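Local coordinates for protein N-acetylneuraminate lyase (Fusobacterium nucleatum subsp. nucleatum ATCC 25586, PDB 5ZKA) that is a lyase of the dihydrodipicolinate synthetase family, built on a TIM barrel with a group of helices at its C-terminal end, at residues T62-M67 with K284-I289; G33-K38 with K73-E78; M26-E31 with R41-Y46; Y265-E270 with E295-L300. All blocks are in the same frame, centred on the assembly; numbering follows the deposited sequence.

Contact 1: T62-M67 with K284-I289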
loop_
_atom_site.group_PDB
_atom_site.type_symbol
_atom_site.label_atom_id
_atom_site.label_comp_id
_atom_site.label_asym_id
_atom_site.label_seq_id
_atom_site.Cartn_x
_atom_site.Cartn_y
_atom_site.Cartn_z
ATOM N N THR A 62 -20.401 -0.709 -6.729
ATOM C CA THR A 62 -21.138 -0.189 -5.581
ATOM C C THR A 62 -22.611 0.012 -5.892
ATOM O O THR A 62 -23.457 -0.092 -4.992
ATOM C CB THR A 62 -20.515 1.134 -5.142
ATOM O OG1 THR A 62 -19.134 0.921 -4.813
ATOM C CG2 THR A 62 -21.257 1.716 -3.942
ATOM N N GLY A 63 -22.941 0.309 -7.143
ATOM C CA GLY A 63 -24.335 0.437 -7.512
ATOM C C GLY A 63 -25.039 -0.877 -7.742
ATOM O O GLY A 63 -26.169 -0.884 -8.235
ATOM N N GLU A 64 -24.391 -1.993 -7.402
ATOM C CA GLU A 64 -24.933 -3.335 -7.609
ATOM C C GLU A 64 -25.165 -3.615 -9.096
ATOM O O GLU A 64 -26.017 -4.424 -9.481
ATOM C CB GLU A 64 -26.196 -3.546 -6.768
ATOM C CG GLU A 64 -25.865 -3.422 -5.249
ATOM C CD GLU A 64 -27.091 -3.292 -4.366
ATOM O OE1 GLU A 64 -27.923 -4.226 -4.341
ATOM O OE2 GLU A 64 -27.226 -2.239 -3.707
ATOM N N ASN A 65 -24.349 -2.963 -9.926
ATOM C CA ASN A 65 -24.504 -3.019 -11.378
ATOM C C ASN A 65 -24.527 -4.449 -11.916
ATOM O O ASN A 65 -25.342 -4.785 -12.790
ATOM C CB ASN A 65 -23.360 -2.229 -12.015
ATOM C CG ASN A 65 -23.325 -2.369 -13.518
ATOM O OD1 ASN A 65 -22.508 -3.122 -14.078
ATOM N ND2 ASN A 65 -24.189 -1.621 -14.192
ATOM N N PHE A 66 -23.635 -5.309 -11.422
ATOM C CA PHE A 66 -23.513 -6.630 -12.027
ATOM C C PHE A 66 -24.586 -7.593 -11.545
ATOM O O PHE A 66 -24.613 -8.743 -12.000
ATOM C CB PHE A 66 -22.093 -7.163 -11.788
ATOM C CG PHE A 66 -21.043 -6.251 -12.352
ATOM C CD1 PHE A 66 -20.799 -6.229 -13.723
ATOM C CD2 PHE A 66 -20.388 -5.334 -11.541
ATOM C CE1 PHE A 66 -19.872 -5.357 -14.263
ATOM C CE2 PHE A 66 -19.464 -4.453 -12.079
ATOM C CZ PHE A 66 -19.201 -4.474 -13.439
ATOM N N MET A 67 -25.499 -7.128 -10.683
ATOM C CA MET A 67 -26.630 -7.918 -10.220
ATOM C C MET A 67 -27.932 -7.599 -10.952
ATOM O O MET A 67 -28.949 -8.240 -10.673
ATOM C CB MET A 67 -26.825 -7.716 -8.711
ATOM C CG MET A 67 -25.863 -8.538 -7.851
ATOM S SD MET A 67 -26.208 -8.360 -6.084
ATOM C CE MET A 67 -25.335 -6.854 -5.751
ATOM N N LYS A 284 -31.307 -8.879 -4.126
ATOM C CA LYS A 284 -31.114 -10.252 -3.693
ATOM C C LYS A 284 -30.026 -10.898 -4.549
ATOM O O LYS A 284 -29.895 -10.579 -5.733
ATOM C CB LYS A 284 -32.410 -11.043 -3.794
ATOM C CG LYS A 284 -33.430 -10.659 -2.741
ATOM C CD LYS A 284 -34.729 -11.381 -2.961
ATOM C CE LYS A 284 -35.887 -10.570 -2.413
ATOM N NZ LYS A 284 -37.189 -11.215 -2.724
ATOM N N PRO A 285 -29.227 -11.814 -3.978
ATOM C CA PRO A 285 -29.350 -12.405 -2.641
ATOM C C PRO A 285 -28.611 -11.657 -1.528
ATOM O O PRO A 285 -28.339 -12.299 -0.507
ATOM C CB PRO A 285 -28.718 -13.789 -2.822
ATOM C CG PRO A 285 -27.674 -13.572 -3.926
ATOM C CD PRO A 285 -27.997 -12.271 -4.649
ATOM N N MET A 286 -28.275 -10.375 -1.704
ATOM C CA MET A 286 -27.723 -9.608 -0.590
ATOM C C MET A 286 -28.617 -9.775 0.630
ATOM O O MET A 286 -29.845 -9.659 0.536
ATOM C CB MET A 286 -27.597 -8.122 -0.945
ATOM C CG MET A 286 -26.543 -7.774 -2.000
ATOM S SD MET A 286 -24.877 -8.315 -1.579
ATOM C CE MET A 286 -23.893 -7.213 -2.579
ATOM N N LYS A 287 -27.997 -10.081 1.770
ATOM C CA LYS A 287 -28.747 -10.340 2.990
ATOM C C LYS A 287 -29.407 -9.058 3.496
ATOM O O LYS A 287 -28.813 -7.975 3.453
ATOM C CB LYS A 287 -27.822 -10.917 4.065
ATOM N N LYS A 288 -30.650 -9.181 3.954
ATOM C CA LYS A 288 -31.319 -8.048 4.576
ATOM C C LYS A 288 -30.651 -7.698 5.903
ATOM O O LYS A 288 -30.106 -8.557 6.601
ATOM C CB LYS A 288 -32.798 -8.347 4.794
ATOM C CG LYS A 288 -33.591 -8.510 3.505
ATOM N N ILE A 289 -30.696 -6.410 6.245
ATOM C CA ILE A 289 -29.990 -5.923 7.425
ATOM C C ILE A 289 -30.671 -6.444 8.691
ATOM O O ILE A 289 -31.896 -6.609 8.748
ATOM C CB ILE A 289 -29.929 -4.383 7.389
ATOM C CG1 ILE A 289 -28.982 -3.835 8.458
ATOM C CG2 ILE A 289 -31.320 -3.797 7.502
ATOM C CD1 ILE A 289 -28.719 -2.332 8.320
#
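The backbones at Met67 and Lys284 keep their CA atoms 8.3 Å apart and those at Glu64 and Met286 leave 9.8 Å between CA atoms, too far apart for backbone contact, and the side chains make the meeting. Met67 and Met286 carry the contact together. The backbone N of Met67 bonds to Glu64 O at 3.0 Å, in a short 3-10 turn from which its side chain heads toward the other loop. The bend at its last torsion (chi3 -83°) swings the methyl round, and Met67 CE meets Met286 CE at 3.5 Å. The two side chains cross at about a right angle, with Met67 CE also 4.0 Å from Met286 CG. On the opposite loop, which has a cis peptide bond before Pro285, the CB of Met286 is directed toward 62-67. Glu64 comes near the same thioether chain, with OE1 4.5 Å from Met286 CG, but its polar end is engaged by others: OE1 accepts a hydrogen bond from Arg283 N, and OE2 makes a salt bridge with Lys269 NZ. The two partners probably steady this buried carboxylate and may favour its charged form. The chemistry is therefore divided: partly exposed methionine ends meet by van der Waals packing, while the polar grip on Glu64 runs through Arg283, just ahead of the second loop segment, and Lys269.

Contact 2: G33-K38 with K73-E78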
loop_
_atom_site.group_PDB
_atom_site.type_symbol
_atom_site.label_atom_id
_atom_site.label_comp_id
_atom_site.label_asym_id
_atom_site.label_seq_id
_atom_site.Cartn_x
_atom_site.Cartn_y
_atom_site.Cartn_z
ATOM N N GLY A 33 -36.480 -6.042 -6.439
ATOM C CA GLY A 33 -35.299 -5.708 -7.208
ATOM C C GLY A 33 -35.452 -4.564 -8.190
ATOM O O GLY A 33 -34.448 -4.134 -8.769
ATOM N N SER A 34 -36.661 -4.053 -8.405
ATOM C CA SER A 34 -36.820 -2.947 -9.336
ATOM C C SER A 34 -36.241 -1.665 -8.737
ATOM O O SER A 34 -36.083 -1.529 -7.522
ATOM C CB SER A 34 -38.296 -2.754 -9.704
ATOM O OG SER A 34 -39.045 -2.408 -8.557
ATOM N N ILE A 35 -35.916 -0.718 -9.618
ATOM C CA ILE A 35 -35.287 0.531 -9.195
ATOM C C ILE A 35 -36.298 1.421 -8.481
ATOM O O ILE A 35 -37.438 1.582 -8.930
ATOM C CB ILE A 35 -34.704 1.249 -10.423
ATOM C CG1 ILE A 35 -33.668 0.362 -11.113
ATOM C CG2 ILE A 35 -34.122 2.595 -10.030
ATOM C CD1 ILE A 35 -33.572 0.610 -12.593
ATOM N N ASN A 36 -35.876 2.031 -7.373
ATOM C CA ASN A 36 -36.666 3.070 -6.698
ATOM C C ASN A 36 -36.194 4.418 -7.230
ATOM O O ASN A 36 -35.208 4.982 -6.743
ATOM C CB ASN A 36 -36.511 2.955 -5.182
ATOM C CG ASN A 36 -37.166 4.108 -4.407
ATOM O OD1 ASN A 36 -37.790 5.001 -4.975
ATOM N ND2 ASN A 36 -37.027 4.069 -3.086
ATOM N N GLU A 37 -36.915 4.949 -8.227
ATOM C CA GLU A 37 -36.470 6.168 -8.900
ATOM C C GLU A 37 -36.480 7.376 -7.965
ATOM O O GLU A 37 -35.544 8.186 -7.984
ATOM C CB GLU A 37 -37.338 6.438 -10.127
ATOM C CG GLU A 37 -37.055 7.783 -10.766
ATOM C CD GLU A 37 -37.757 7.966 -12.098
ATOM O OE1 GLU A 37 -38.022 6.949 -12.782
ATOM O OE2 GLU A 37 -38.035 9.131 -12.456
ATOM N N LYS A 38 -37.526 7.522 -7.148
ATOM C CA LYS A 38 -37.568 8.634 -6.200
ATOM C C LYS A 38 -36.346 8.624 -5.290
ATOM O O LYS A 38 -35.702 9.658 -5.079
ATOM C CB LYS A 38 -38.858 8.569 -5.380
ATOM C CG LYS A 38 -39.016 9.694 -4.363
ATOM N N LYS A 73 -29.881 -1.283 -15.961
ATOM C CA LYS A 73 -28.704 -0.421 -16.045
ATOM C C LYS A 73 -29.013 0.850 -16.826
ATOM O O LYS A 73 -28.627 1.954 -16.418
ATOM C CB LYS A 73 -27.538 -1.159 -16.700
ATOM C CG LYS A 73 -26.959 -2.293 -15.869
ATOM C CD LYS A 73 -26.088 -3.199 -16.764
ATOM C CE LYS A 73 -25.608 -4.448 -16.037
ATOM N NZ LYS A 73 -24.613 -5.216 -16.878
ATOM N N LYS A 74 -29.710 0.713 -17.959
ATOM C CA LYS A 74 -30.038 1.880 -18.775
ATOM C C LYS A 74 -30.884 2.884 -17.997
ATOM O O LYS A 74 -30.672 4.100 -18.094
ATOM C CB LYS A 74 -30.756 1.435 -20.051
ATOM C CG LYS A 74 -29.890 0.633 -21.023
ATOM C CD LYS A 74 -30.717 0.168 -22.236
ATOM C CE LYS A 74 -29.852 -0.472 -23.307
ATOM N NZ LYS A 74 -30.683 -0.942 -24.461
ATOM N N ARG A 75 -31.857 2.398 -17.224
ATOM C CA ARG A 75 -32.729 3.309 -16.491
ATOM C C ARG A 75 -31.958 4.068 -15.413
ATOM O O ARG A 75 -32.212 5.256 -15.177
ATOM C CB ARG A 75 -33.898 2.541 -15.876
ATOM C CG ARG A 75 -34.924 3.442 -15.191
ATOM C CD ARG A 75 -35.805 4.178 -16.209
ATOM N NE ARG A 75 -36.594 5.253 -15.597
ATOM C CZ ARG A 75 -36.545 6.531 -15.971
ATOM N NH1 ARG A 75 -35.752 6.904 -16.968
ATOM N NH2 ARG A 75 -37.290 7.443 -15.352
ATOM N N VAL A 76 -31.008 3.403 -14.749
ATOM C CA VAL A 76 -30.148 4.096 -13.787
ATOM C C VAL A 76 -29.379 5.218 -14.475
ATOM O O VAL A 76 -29.304 6.345 -13.971
ATOM C CB VAL A 76 -29.193 3.101 -13.105
ATOM C CG1 VAL A 76 -28.094 3.842 -12.336
ATOM C CG2 VAL A 76 -29.972 2.175 -12.182
ATOM N N PHE A 77 -28.797 4.926 -15.643
ATOM C CA PHE A 77 -28.045 5.944 -16.373
ATOM C C PHE A 77 -28.936 7.114 -16.770
ATOM O O PHE A 77 -28.501 8.273 -16.728
ATOM C CB PHE A 77 -27.398 5.349 -17.625
ATOM C CG PHE A 77 -26.221 4.448 -17.351
ATOM C CD1 PHE A 77 -25.124 4.895 -16.624
ATOM C CD2 PHE A 77 -26.190 3.167 -17.871
ATOM C CE1 PHE A 77 -24.040 4.060 -16.386
ATOM C CE2 PHE A 77 -25.093 2.326 -17.647
ATOM C CZ PHE A 77 -24.021 2.775 -16.904
ATOM N N GLU A 78 -30.174 6.832 -17.195
ATOM C CA GLU A 78 -31.096 7.910 -17.576
ATOM C C GLU A 78 -31.382 8.843 -16.408
ATOM O O GLU A 78 -31.336 10.073 -16.545
ATOM C CB GLU A 78 -32.431 7.352 -18.071
ATOM C CG GLU A 78 -32.393 6.392 -19.195
ATOM C CD GLU A 78 -33.771 5.820 -19.469
ATOM O OE1 GLU A 78 -34.774 6.504 -19.148
ATOM O OE2 GLU A 78 -33.849 4.683 -19.987
HETATM O O HOH W 1 -37.814 4.067 -13.370
#
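Glu37 has CG anti to its backbone N (chi1 172°) and runs extended from there, while the Arg75 chain bends at chi2 (75°), and these torsions bring carboxylate and guanidinium together. The result is an interhelical salt-bridge network of Glu37, Arg75 and Glu78 on the outer layer of a TIM barrel, where the start of helix 37-49 lies beside helix 70-84. Arg75 NH2 donates to Glu37 OE1 at 2.7 Å. The bond is somewhat bent; the carboxylate and guanidinium planes stand 68° apart, and NH2 comes to OE1 from above the carboxylate plane. Glu78, one turn further along the helix, takes the other end of the guanidinium through NH1, although the modelled separation there is too short to be trusted. Beside the charges lies an apolar layer: Ile35 CD1 rests 3.8 Å from Arg75 CB and 3.9 Å from Val76 CG2, packed where the aliphatic root of the arginine meets the valine. Val76 continues inward onto Val58 of a barrel strand, and Asn36 caps helix 37-49 by accepting from Gly39 N. A water lying in the guanidinium plane accepts from Arg75 NE at 2.8 Å and donates to Glu37 OE1 at 2.9 Å.

Contact 3: M26-E31 with R41-Y46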
loop_
_atom_site.group_PDB
_atom_site.type_symbol
_atom_site.label_atom_id
_atom_site.label_comp_id
_atom_site.label_asym_id
_atom_site.label_seq_id
_atom_site.Cartn_x
_atom_site.Cartn_y
_atom_site.Cartn_z
ATOM N N MET A 26 -24.627 4.772 -5.184
ATOM C CA MET A 26 -25.481 3.669 -4.772
ATOM C C MET A 26 -26.878 3.833 -5.348
ATOM O O MET A 26 -27.343 4.949 -5.612
ATOM C CB MET A 26 -25.560 3.594 -3.253
ATOM C CG MET A 26 -24.194 3.464 -2.618
ATOM S SD MET A 26 -24.198 2.343 -1.223
ATOM C CE MET A 26 -24.669 0.789 -1.971
ATOM N N VAL A 27 -27.559 2.707 -5.528
ATOM C CA VAL A 27 -28.862 2.665 -6.177
ATOM C C VAL A 27 -29.847 2.020 -5.218
ATOM O O VAL A 27 -29.561 0.945 -4.684
ATOM C CB VAL A 27 -28.831 1.895 -7.509
ATOM C CG1 VAL A 27 -30.247 1.822 -8.108
ATOM C CG2 VAL A 27 -27.872 2.573 -8.468
ATOM N N PRO A 28 -31.000 2.645 -4.948
ATOM C CA PRO A 28 -31.995 2.009 -4.084
ATOM C C PRO A 28 -32.937 1.131 -4.885
ATOM O O PRO A 28 -33.504 1.552 -5.903
ATOM C CB PRO A 28 -32.720 3.202 -3.446
ATOM C CG PRO A 28 -32.631 4.280 -4.470
ATOM C CD PRO A 28 -31.339 4.047 -5.248
ATOM N N TYR A 29 -33.102 -0.102 -4.425
ATOM C CA TYR A 29 -33.941 -1.087 -5.086
ATOM C C TYR A 29 -35.138 -1.405 -4.206
ATOM O O TYR A 29 -35.052 -1.349 -2.977
ATOM C CB TYR A 29 -33.149 -2.369 -5.394
ATOM C CG TYR A 29 -31.984 -2.123 -6.321
ATOM C CD1 TYR A 29 -32.174 -2.038 -7.702
ATOM C CD2 TYR A 29 -30.695 -1.953 -5.821
ATOM C CE1 TYR A 29 -31.103 -1.789 -8.565
ATOM C CE2 TYR A 29 -29.613 -1.712 -6.673
ATOM C CZ TYR A 29 -29.825 -1.633 -8.042
ATOM O OH TYR A 29 -28.758 -1.386 -8.875
ATOM N N ASN A 30 -36.265 -1.715 -4.845
ATOM C CA ASN A 30 -37.439 -2.171 -4.121
ATOM C C ASN A 30 -37.263 -3.638 -3.732
ATOM O O ASN A 30 -36.263 -4.282 -4.071
ATOM C CB ASN A 30 -38.695 -1.964 -4.966
ATOM C CG ASN A 30 -38.946 -0.503 -5.277
ATOM O OD1 ASN A 30 -38.924 0.337 -4.379
ATOM N ND2 ASN A 30 -39.186 -0.193 -6.551
ATOM N N GLU A 31 -38.257 -4.175 -3.017
ATOM C CA GLU A 31 -38.186 -5.566 -2.572
ATOM C C GLU A 31 -38.008 -6.519 -3.750
ATOM O O GLU A 31 -37.225 -7.475 -3.673
ATOM C CB GLU A 31 -39.443 -5.925 -1.777
ATOM C CG GLU A 31 -39.446 -5.410 -0.345
ATOM C CD GLU A 31 -40.830 -4.976 0.113
ATOM O OE1 GLU A 31 -40.929 -3.983 0.870
ATOM O OE2 GLU A 31 -41.820 -5.625 -0.293
ATOM N N ARG A 41 -32.950 9.601 -7.132
ATOM C CA ARG A 41 -32.770 11.047 -7.204
ATOM C C ARG A 41 -32.361 11.627 -5.851
ATOM O O ARG A 41 -31.543 12.552 -5.791
ATOM C CB ARG A 41 -34.051 11.701 -7.724
ATOM C CG ARG A 41 -34.388 11.231 -9.148
ATOM C CD ARG A 41 -35.579 11.972 -9.743
ATOM N NE ARG A 41 -35.871 11.464 -11.080
ATOM C CZ ARG A 41 -35.419 12.003 -12.209
ATOM N NH1 ARG A 41 -34.663 13.091 -12.172
ATOM N NH2 ARG A 41 -35.729 11.451 -13.377
ATOM N N GLU A 42 -32.908 11.091 -4.753
ATOM C CA GLU A 42 -32.535 11.589 -3.428
ATOM C C GLU A 42 -31.073 11.298 -3.115
ATOM O O GLU A 42 -30.390 12.118 -2.488
ATOM C CB GLU A 42 -33.434 10.974 -2.356
ATOM C CG GLU A 42 -34.890 11.458 -2.423
ATOM C CD GLU A 42 -35.726 10.931 -1.277
ATOM O OE1 GLU A 42 -35.154 10.286 -0.371
ATOM O OE2 GLU A 42 -36.961 11.146 -1.292
ATOM N N ILE A 43 -30.581 10.128 -3.521
ATOM C CA ILE A 43 -29.180 9.804 -3.270
ATOM C C ILE A 43 -28.273 10.701 -4.099
ATOM O O ILE A 43 -27.237 11.181 -3.622
ATOM C CB ILE A 43 -28.915 8.317 -3.561
ATOM C CG1 ILE A 43 -29.687 7.425 -2.590
ATOM C CG2 ILE A 43 -27.416 8.018 -3.486
ATOM C CD1 ILE A 43 -29.510 5.920 -2.889
ATOM N N ILE A 44 -28.638 10.927 -5.360
ATOM C CA ILE A 44 -27.885 11.837 -6.215
ATOM C C ILE A 44 -27.852 13.237 -5.609
ATOM O O ILE A 44 -26.790 13.866 -5.523
ATOM C CB ILE A 44 -28.491 11.856 -7.633
ATOM C CG1 ILE A 44 -28.262 10.510 -8.325
ATOM C CG2 ILE A 44 -27.894 12.986 -8.450
ATOM C CD1 ILE A 44 -29.179 10.271 -9.523
ATOM N N ARG A 45 -29.020 13.755 -5.207
ATOM C CA ARG A 45 -29.065 15.090 -4.614
ATOM C C ARG A 45 -28.206 15.172 -3.353
ATOM O O ARG A 45 -27.495 16.160 -3.143
ATOM C CB ARG A 45 -30.512 15.489 -4.306
ATOM C CG ARG A 45 -31.353 15.780 -5.542
ATOM C CD ARG A 45 -31.473 17.284 -5.851
ATOM N NE ARG A 45 -30.173 17.928 -6.070
ATOM C CZ ARG A 45 -29.501 17.906 -7.219
ATOM N NH1 ARG A 45 -29.991 17.261 -8.271
ATOM N NH2 ARG A 45 -28.326 18.518 -7.317
ATOM N N TYR A 46 -28.242 14.136 -2.510
ATOM C CA TYR A 46 -27.411 14.140 -1.307
ATOM C C TYR A 46 -25.928 14.219 -1.657
ATOM O O TYR A 46 -25.181 14.999 -1.058
ATOM C CB TYR A 46 -27.701 12.892 -0.474
ATOM C CG TYR A 46 -27.074 12.897 0.901
ATOM C CD1 TYR A 46 -27.637 13.632 1.938
ATOM C CD2 TYR A 46 -25.941 12.143 1.172
ATOM C CE1 TYR A 46 -27.065 13.631 3.204
ATOM C CE2 TYR A 46 -25.369 12.137 2.422
ATOM C CZ TYR A 46 -25.934 12.884 3.437
ATOM O OH TYR A 46 -25.356 12.865 4.688
#
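The end of Ile43 meets the ring of Pro28, and this apolar meeting is the core of the contact. Ile43 CD1 lies 3.5 Å from Pro28 CD and 3.9 Å from Pro28 CG, touching the ring along its CD-CG bond. A chi2 of 177° extends the isoleucine chain, carrying CD1 from helix 37-49 to the loop. A second kind of interaction sets hydrocarbon against a backbone carbonyl. Met26 O is 3.6 Å from Ile43 CD1 and 3.7 Å from Ile43 CG2, so two methyl groups of one side chain lie against the oxygen. Met26 O is buried here with no polar partner in the model, which probably costs some energy. The side chain of Met26 itself leads away from the helix, to Ile268 and Lys269 of helix 264-274. Polar bonds lie beside the contact. Pro28 pairs through its backbone with Asn36, tying the loop to the segment just ahead of the helix, and Arg41 forms salt bridges with Asp82 and Glu83 of helix 70-84. All three touching residues are buried. The arrangement is that of a beta-alpha unit of a TIM barrel: the loop following strand 20-24 folds against the helix it leads into, with Ile43 of the helix packed on Pro28 and Met26 O of the loop.

Contact 4: Y265-E270 with E295-L300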
loop_
_atom_site.group_PDB
_atom_site.type_symbol
_atom_site.label_atom_id
_atom_site.label_comp_id
_atom_site.label_asym_id
_atom_site.label_seq_id
_atom_site.Cartn_x
_atom_site.Cartn_y
_atom_site.Cartn_z
ATOM N N TYR A 265 -22.512 -2.528 1.966
ATOM C CA TYR A 265 -23.614 -1.915 1.220
ATOM C C TYR A 265 -24.804 -1.644 2.130
ATOM O O TYR A 265 -25.421 -0.577 2.049
ATOM C CB TYR A 265 -24.030 -2.795 0.038
ATOM C CG TYR A 265 -22.956 -2.943 -1.025
ATOM C CD1 TYR A 265 -21.899 -2.039 -1.109
ATOM C CD2 TYR A 265 -22.994 -3.985 -1.938
ATOM C CE1 TYR A 265 -20.910 -2.175 -2.071
ATOM C CE2 TYR A 265 -22.007 -4.134 -2.906
ATOM C CZ TYR A 265 -20.969 -3.228 -2.966
ATOM O OH TYR A 265 -19.992 -3.365 -3.926
ATOM N N GLN A 266 -25.124 -2.589 3.019
ATOM C CA GLN A 266 -26.249 -2.405 3.930
ATOM C C GLN A 266 -26.029 -1.219 4.866
ATOM O O GLN A 266 -26.974 -0.494 5.193
ATOM C CB GLN A 266 -26.478 -3.683 4.741
ATOM C CG GLN A 266 -26.916 -4.894 3.913
ATOM C CD GLN A 266 -25.747 -5.730 3.399
ATOM O OE1 GLN A 266 -24.587 -5.292 3.418
ATOM N NE2 GLN A 266 -26.050 -6.942 2.926
ATOM N N THR A 267 -24.790 -1.006 5.317
ATOM C CA THR A 267 -24.543 0.035 6.318
ATOM C C THR A 267 -24.537 1.420 5.688
ATOM O O THR A 267 -25.085 2.367 6.264
ATOM C CB THR A 267 -23.223 -0.244 7.045
ATOM O OG1 THR A 267 -23.359 -1.471 7.773
ATOM C CG2 THR A 267 -22.880 0.876 8.043
ATOM N N ILE A 268 -23.949 1.557 4.494
ATOM C CA ILE A 268 -24.026 2.837 3.790
ATOM C C ILE A 268 -25.482 3.204 3.525
ATOM O O ILE A 268 -25.910 4.344 3.766
ATOM C CB ILE A 268 -23.197 2.798 2.490
ATOM C CG1 ILE A 268 -21.707 2.602 2.825
ATOM C CG2 ILE A 268 -23.430 4.081 1.664
ATOM C CD1 ILE A 268 -20.815 2.350 1.628
ATOM N N LYS A 269 -26.278 2.235 3.055
ATOM C CA LYS A 269 -27.690 2.521 2.805
ATOM C C LYS A 269 -28.426 2.847 4.099
ATOM O O LYS A 269 -29.298 3.730 4.117
ATOM C CB LYS A 269 -28.348 1.345 2.084
ATOM C CG LYS A 269 -27.868 1.203 0.655
ATOM C CD LYS A 269 -28.805 0.349 -0.176
ATOM C CE LYS A 269 -28.322 0.263 -1.622
ATOM N NZ LYS A 269 -29.075 -0.747 -2.415
ATOM N N GLU A 270 -28.085 2.162 5.199
ATOM C CA GLU A 270 -28.749 2.458 6.467
ATOM C C GLU A 270 -28.391 3.852 6.973
ATOM O O GLU A 270 -29.253 4.564 7.498
ATOM C CB GLU A 270 -28.398 1.399 7.515
ATOM C CG GLU A 270 -29.125 1.567 8.857
ATOM C CD GLU A 270 -30.639 1.351 8.769
ATOM O OE1 GLU A 270 -31.136 0.850 7.734
ATOM O OE2 GLU A 270 -31.331 1.677 9.755
ATOM N N GLU A 295 -28.732 -1.190 14.674
ATOM C CA GLU A 295 -28.343 -0.404 15.843
ATOM C C GLU A 295 -26.874 -0.009 15.777
ATOM O O GLU A 295 -26.501 1.090 16.213
ATOM C CB GLU A 295 -28.648 -1.182 17.122
ATOM C CG GLU A 295 -30.130 -1.481 17.291
ATOM C CD GLU A 295 -30.446 -2.216 18.579
ATOM O OE1 GLU A 295 -31.638 -2.265 18.960
ATOM O OE2 GLU A 295 -29.505 -2.746 19.210
ATOM N N PHE A 296 -26.030 -0.886 15.223
ATOM C CA PHE A 296 -24.625 -0.542 15.017
ATOM C C PHE A 296 -24.491 0.628 14.051
ATOM O O PHE A 296 -23.687 1.538 14.275
ATOM C CB PHE A 296 -23.861 -1.764 14.489
ATOM C CG PHE A 296 -22.350 -1.622 14.545
ATOM C CD1 PHE A 296 -21.649 -1.962 15.693
ATOM C CD2 PHE A 296 -21.636 -1.170 13.445
ATOM C CE1 PHE A 296 -20.268 -1.841 15.743
ATOM C CE2 PHE A 296 -20.257 -1.042 13.495
ATOM C CZ PHE A 296 -19.571 -1.382 14.637
ATOM N N ALA A 297 -25.267 0.614 12.961
ATOM C CA ALA A 297 -25.214 1.720 12.012
ATOM C C ALA A 297 -25.653 3.017 12.678
ATOM O O ALA A 297 -25.085 4.084 12.415
ATOM C CB ALA A 297 -26.078 1.414 10.778
ATOM N N LYS A 298 -26.653 2.941 13.558
ATOM C CA LYS A 298 -27.099 4.136 14.265
ATOM C C LYS A 298 -25.981 4.697 15.129
ATOM O O LYS A 298 -25.835 5.919 15.252
ATOM C CB LYS A 298 -28.337 3.816 15.100
ATOM C CG LYS A 298 -28.862 4.989 15.919
ATOM C CD LYS A 298 -30.176 4.639 16.596
ATOM C CE LYS A 298 -30.529 5.658 17.685
ATOM N NZ LYS A 298 -31.828 5.353 18.366
ATOM N N GLU A 299 -25.147 3.817 15.700
ATOM C CA GLU A 299 -24.059 4.293 16.551
ATOM C C GLU A 299 -22.936 4.905 15.725
ATOM O O GLU A 299 -22.356 5.919 16.136
ATOM C CB GLU A 299 -23.526 3.158 17.428
ATOM C CG GLU A 299 -24.473 2.760 18.555
ATOM C CD GLU A 299 -24.886 3.943 19.423
ATOM O OE1 GLU A 299 -24.007 4.545 20.076
ATOM O OE2 GLU A 299 -26.092 4.277 19.447
ATOM N N LEU A 300 -22.619 4.299 14.567
ATOM C CA LEU A 300 -21.644 4.888 13.648
ATOM C C LEU A 300 -22.095 6.265 13.179
ATOM O O LEU A 300 -21.292 7.204 13.100
ATOM C CB LEU A 300 -21.435 3.982 12.429
ATOM C CG LEU A 300 -20.775 2.621 12.644
ATOM C CD1 LEU A 300 -20.801 1.802 11.349
ATOM C CD2 LEU A 300 -19.347 2.793 13.135
#
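Two helices of the C-terminal helical region, 264-274 and 291-304, meet where Thr267 and Glu270 face Ala297 and Leu300. The segment axes approach to 9.6 Å with a crossing angle of -58°, and the CA atoms of Thr267 and Ala297 come within 6.0 Å. The small Ala297 side chain is consistent with this close approach: its CB, directed at the other helix, lies 3.6 Å from Glu270 CG and 4.2 Å from Thr267 CG2. With CG anti to the backbone N (chi1 -176°), Glu270 sets CG against Ala297 CB, and the bend at chi2 only turns the carboxylate. One turn further on, Leu300 CD1 meets Thr267 CG2 at 4.0 Å, the two side chains crossing at about a right angle. Thr267 thus offers its methyl to the interface, while OG1 bonds back to Gly263 O, just before its own helix. Residues one turn apart on each helix supply the contact, as in ordinary helix-helix packing, here within the C-terminal helices that follow the barrel in this family.

Lys269 joins three of the contacts: its NZ lies 2.7 Å from Glu64 OE2 of contact 1 and 2.9 Å from Val27 O of contact 3, so helix 264-274 of contact 4 is tied to the loops after the first two barrel strands. Those loops also meet directly, with Gly63 O 2.7 Å from Tyr29 OH. Contacts 2 and 3 share helix 37-49 and have centres about 9 Å apart, whereas contacts 2 and 4 lie about 23 Å apart between centres and do not touch. Contact 1 is tied to the modified lysine KPI at position 178, whose O1 is hydrogen-bonded to Thr62 OG1. Helix 264-274 of contact 4 thus reaches, through Lys269 and Glu64, the loop that carries Thr62.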